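Local atomic coordinates of putative alpha-L-fucosidase (Bacteroides thetaiotaomicron, PDB entry 3EYP), a protein that probably hydrolyses alpha-L-fucosidic linkages, as a member of glycoside hydrolase family 29. Residues T174-V177 and Y178-W181; E277-D280 and I281-S285. One frame throughout, in Å; residues are numbered along the deposited sequence.

How the interactions relate
Both contacts are local, each lying within a single helix of the TIM-barrel-like domain, and along the chain they come in series without nesting or crossing. Interaction 1 comes first, at the opening turns of helix 175-188, which links the parallel strands 162-164 and 193-195. Interaction 2 follows about a hundred residues later, at the closing turns of helix 275-283, between strands 253-257 and 291-295. Their centres stand about 35 Å apart, and nothing touches between them. Through outside partners, interaction 1 ties its helix to helix 139-155, whereas interaction 2 faces helix 306-323 and strand 423-432 of the C-terminal beta-sandwich.

Interaction 1: T174-V177 and Y178-W181; sequences TTPV and YRHW
Val177 and Trp181, one turn apart on the same helix, meet as methyl against indole. CG1 of Val177 sits over one face of the six-membered ring of Trp181, 3.6 Å from its centroid and 22° off the normal, a CH-pi contact displaced toward the CZ2 side; Val177 CG1 to Trp181 CZ2 is 3.4 Å. With CG1 of Val177 anti to its backbone N (chi1 167°), this branch is carried over the indole face, while the two side chains as wholes lie side by side and point the same way. Valine suits the place: it offers a methyl to the ring face and has no polar group of its own to satisfy. The indole is fixed by more than the valine: its NE1 donates to Lys143 O, and its ring stacks with Tyr146 of helix 139-155.

These turns open helix 175-188 of a beta-alpha-beta unit in the TIM-barrel-like domain, with Thr174 at the N-cap. Tyr178 N gives a weak bond to Thr174 O, 3.3 Å away, and Trp181 N reaches Val177 O at 3.2 Å. Tyr178 sends its ring back along the first turn, CD2 lying 3.4 Å from Thr174 O, and the same ring meets Trp165 with the planes inclined. On the exposed side, Arg179 bends at chi3 (64°), which brings its NH2 within 3.6 Å of Pro176 CB. Proline fits the first turn well, where its missing N-H costs no helix bond.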
loop_
_atom_site.group_PDB
_atom_site.type_symbol
_atom_site.label_atom_id
_atom_site.label_comp_id
_atom_site.label_asym_id
_atom_site.label_seq_id
_atom_site.Cartn_x
_atom_site.Cartn_y
_atom_site.Cartn_z
ATOM N N THR A 174 12.445 16.539 -15.196
ATOM C CA THR A 174 12.351 17.718 -14.338
ATOM C C THR A 174 10.978 17.940 -13.814
ATOM O O THR A 174 10.002 17.441 -14.344
ATOM C CB THR A 174 12.708 19.002 -15.104
ATOM O OG1 THR A 174 11.789 19.190 -16.172
ATOM C CG2 THR A 174 14.093 18.938 -15.653
ATOM N N THR A 175 10.887 18.818 -12.818
ATOM C CA THR A 175 9.591 19.028 -12.165
ATOM C C THR A 175 8.538 19.519 -13.151
ATOM O O THR A 175 7.403 19.039 -13.143
ATOM C CB THR A 175 9.706 19.931 -10.881
ATOM O OG1 THR A 175 10.550 19.247 -10.005
ATOM C CG2 THR A 175 8.413 20.056 -10.113
ATOM N N PRO A 176 8.901 20.470 -14.028
ATOM C CA PRO A 176 7.898 20.989 -14.967
ATOM C C PRO A 176 7.364 19.955 -15.976
ATOM O O PRO A 176 6.242 20.070 -16.429
ATOM C CB PRO A 176 8.654 22.115 -15.695
ATOM C CG PRO A 176 9.675 22.611 -14.651
ATOM C CD PRO A 176 10.125 21.293 -14.014
ATOM N N VAL A 177 8.178 18.979 -16.294
ATOM C CA VAL A 177 7.743 17.802 -17.093
ATOM C C VAL A 177 6.625 17.010 -16.379
ATOM O O VAL A 177 5.549 16.772 -16.921
ATOM C CB VAL A 177 8.919 16.842 -17.362
ATOM C CG1 VAL A 177 8.437 15.456 -17.914
ATOM C CG2 VAL A 177 9.933 17.472 -18.313
ATOM N N TYR A 178 6.891 16.645 -15.141
ATOM C CA TYR A 178 5.893 15.944 -14.331
ATOM C C TYR A 178 4.630 16.811 -14.145
ATOM O O TYR A 178 3.499 16.283 -14.037
ATOM C CB TYR A 178 6.460 15.515 -12.960
ATOM C CG TYR A 178 7.425 14.385 -12.973
ATOM C CD1 TYR A 178 6.988 13.062 -12.982
ATOM C CD2 TYR A 178 8.811 14.628 -12.868
ATOM C CE1 TYR A 178 7.912 11.987 -12.918
ATOM C CE2 TYR A 178 9.701 13.600 -12.885
ATOM C CZ TYR A 178 9.264 12.274 -12.896
ATOM O OH TYR A 178 10.192 11.259 -12.842
ATOM N N ARG A 179 4.796 18.142 -14.139
ATOM C CA ARG A 179 3.612 19.035 -14.008
ATOM C C ARG A 179 2.637 18.823 -15.152
ATOM O O ARG A 179 1.422 18.679 -14.964
ATOM C CB ARG A 179 3.984 20.513 -13.979
ATOM C CG ARG A 179 2.817 21.443 -13.572
ATOM C CD ARG A 179 3.276 22.905 -13.462
ATOM N NE ARG A 179 3.738 23.490 -14.726
ATOM C CZ ARG A 179 4.970 23.922 -15.029
ATOM N NH1 ARG A 179 5.205 24.478 -16.260
ATOM N NH2 ARG A 179 5.942 23.882 -14.149
ATOM N N HIS A 180 3.208 18.911 -16.339
ATOM C CA HIS A 180 2.486 18.685 -17.583
ATOM C C HIS A 180 1.686 17.387 -17.481
ATOM O O HIS A 180 0.489 17.338 -17.771
ATOM C CB HIS A 180 3.468 18.689 -18.774
ATOM C CG HIS A 180 2.812 18.672 -20.117
ATOM N ND1 HIS A 180 1.912 19.639 -20.525
ATOM C CD2 HIS A 180 2.969 17.832 -21.170
ATOM C CE1 HIS A 180 1.518 19.368 -21.762
ATOM N NE2 HIS A 180 2.144 18.276 -22.174
ATOM N N TRP A 181 2.342 16.361 -16.976
ATOM C CA TRP A 181 1.680 15.047 -16.793
ATOM C C TRP A 181 0.615 15.003 -15.702
ATOM O O TRP A 181 -0.494 14.476 -15.869
ATOM C CB TRP A 181 2.689 13.953 -16.566
ATOM C CG TRP A 181 3.702 13.800 -17.657
ATOM C CD1 TRP A 181 3.633 14.263 -18.926
ATOM C CD2 TRP A 181 4.966 13.142 -17.532
ATOM N NE1 TRP A 181 4.786 13.922 -19.630
ATOM C CE2 TRP A 181 5.624 13.247 -18.777
ATOM C CE3 TRP A 181 5.613 12.506 -16.487
ATOM C CZ2 TRP A 181 6.869 12.685 -19.011
ATOM C CZ3 TRP A 181 6.880 11.916 -16.738
ATOM C CH2 TRP A 181 7.487 12.035 -17.973
#

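Interaction 2: E277-D280 and I281-S285; sequences ELWD and IYCTS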
loop_
_atom_site.group_PDB
_atom_site.type_symbol
_atom_site.label_atom_id
_atom_site.label_comp_id
_atom_site.label_asym_id
_atom_site.label_seq_id
_atom_site.Cartn_x
_atom_site.Cartn_y
_atom_site.Cartn_z
ATOM N N GLU A 277 6.044 -15.403 5.726
ATOM C CA GLU A 277 6.802 -14.248 5.198
ATOM C C GLU A 277 5.869 -13.101 4.820
ATOM O O GLU A 277 6.114 -11.942 5.144
ATOM C CB GLU A 277 7.696 -14.634 4.017
ATOM C CG GLU A 277 8.929 -15.378 4.526
ATOM C CD GLU A 277 9.792 -16.088 3.468
ATOM O OE1 GLU A 277 11.000 -16.275 3.784
ATOM O OE2 GLU A 277 9.324 -16.468 2.368
ATOM N N LEU A 278 4.748 -13.452 4.187
ATOM C CA LEU A 278 3.785 -12.430 3.743
ATOM C C LEU A 278 3.037 -11.786 4.926
ATOM O O LEU A 278 2.685 -10.624 4.914
ATOM C CB LEU A 278 2.794 -13.041 2.733
ATOM C CG LEU A 278 3.470 -13.397 1.386
ATOM C CD1 LEU A 278 2.475 -14.244 0.562
ATOM C CD2 LEU A 278 3.975 -12.083 0.627
ATOM N N TRP A 279 2.820 -12.603 5.950
ATOM C CA TRP A 279 2.203 -12.138 7.178
ATOM C C TRP A 279 3.132 -11.125 7.843
ATOM O O TRP A 279 2.709 -10.087 8.315
ATOM C CB TRP A 279 1.904 -13.333 8.113
ATOM C CG TRP A 279 1.520 -13.009 9.514
ATOM C CD1 TRP A 279 2.063 -13.554 10.646
ATOM C CD2 TRP A 279 0.485 -12.128 9.949
ATOM N NE1 TRP A 279 1.426 -13.057 11.764
ATOM C CE2 TRP A 279 0.436 -12.201 11.356
ATOM C CE3 TRP A 279 -0.442 -11.309 9.281
ATOM C CZ2 TRP A 279 -0.456 -11.454 12.106
ATOM C CZ3 TRP A 279 -1.322 -10.560 10.025
ATOM C CH2 TRP A 279 -1.336 -10.649 11.436
ATOM N N ASP A 280 4.418 -11.431 7.822
ATOM C CA ASP A 280 5.418 -10.530 8.369
ATOM C C ASP A 280 5.352 -9.202 7.617
ATOM O O ASP A 280 5.307 -8.126 8.170
ATOM C CB ASP A 280 6.830 -11.075 8.176
ATOM C CG ASP A 280 7.160 -12.201 9.114
ATOM O OD1 ASP A 280 6.361 -12.442 10.037
ATOM O OD2 ASP A 280 8.261 -12.802 8.968
ATOM N N ILE A 281 5.380 -9.333 6.316
ATOM C CA ILE A 281 5.302 -8.160 5.444
ATOM C C ILE A 281 4.039 -7.343 5.638
ATOM O O ILE A 281 4.080 -6.102 5.769
ATOM C CB ILE A 281 5.480 -8.557 3.945
ATOM C CG1 ILE A 281 6.931 -8.957 3.718
ATOM C CG2 ILE A 281 5.098 -7.423 3.022
ATOM C CD1 ILE A 281 7.204 -9.691 2.340
ATOM N N TYR A 282 2.920 -8.041 5.698
ATOM C CA TYR A 282 1.635 -7.410 5.968
ATOM C C TYR A 282 1.773 -6.550 7.256
ATOM O O TYR A 282 1.329 -5.391 7.350
ATOM C CB TYR A 282 0.525 -8.473 6.150
ATOM C CG TYR A 282 -0.859 -7.886 6.429
ATOM C CD1 TYR A 282 -1.708 -7.491 5.391
ATOM C CD2 TYR A 282 -1.302 -7.701 7.741
ATOM C CE1 TYR A 282 -2.950 -6.914 5.661
ATOM C CE2 TYR A 282 -2.536 -7.134 8.024
ATOM C CZ TYR A 282 -3.354 -6.751 6.989
ATOM O OH TYR A 282 -4.591 -6.248 7.255
ATOM N N CYS A 283 2.411 -7.134 8.258
ATOM C CA CYS A 283 2.489 -6.462 9.581
ATOM C C CYS A 283 3.426 -5.268 9.579
ATOM O O CYS A 283 3.258 -4.290 10.326
ATOM C CB CYS A 283 2.867 -7.469 10.675
ATOM S SG CYS A 283 1.497 -8.589 11.136
ATOM N N THR A 284 4.371 -5.313 8.679
ATOM C CA THR A 284 5.356 -4.222 8.507
ATOM C C THR A 284 5.040 -3.291 7.380
ATOM O O THR A 284 5.857 -2.473 7.013
ATOM C CB THR A 284 6.829 -4.752 8.389
ATOM O OG1 THR A 284 6.950 -5.556 7.201
ATOM C CG2 THR A 284 7.178 -5.570 9.595
ATOM N N SER A 285 3.790 -3.352 6.927
ATOM C CA SER A 285 3.251 -2.412 5.938
ATOM C C SER A 285 1.883 -1.919 6.341
ATOM O O SER A 285 1.720 -0.835 6.886
ATOM C CB SER A 285 3.161 -3.056 4.506
ATOM O OG SER A 285 2.442 -4.295 4.535
#
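The last turns of helix 275-283, in the beta-alpha-beta unit between strands 253-257 and 291-295, carry a sulfur-aromatic contact of Cys283 with Trp279. Cys283 SG lies over one face of the Trp279 indole, 3.4 Å from the centroid of the six-membered ring and 8° off its normal. Trp279 CG is anti to the backbone N (chi1 168°), swinging the indole along the helix toward the next turn and under the thiol. A small cysteine suits this spot, since its single sulfur can rest on the ring. Tyr282 comes obliquely to the six-membered ring, CD2 to Trp279 CZ3 3.7 Å, the planes near parallel but slid apart, so the rings barely overlap. Trp279 NE1 binds Gln456 OE1. Replacing Trp279 by alanine removes the indole, and the Cys283 sulfur would probably lose the face it rests on, and Gln456 OE1 its N-H donor. Tyr282 N bonds Leu278 O at 2.7 Å. At the exit, Thr284 N still reaches Asp280 O, while Ser285 OG donates to Ile281 O at 2.7 Å. Leu278 and Ile281 rest on strand 291-295, Leu278 and Tyr282 also touch helix 306-323, and Tyr282 and Cys283 touch strand 423-432: a barrel helix of a beta-alpha-beta unit that also meets the C-terminal beta-sandwich.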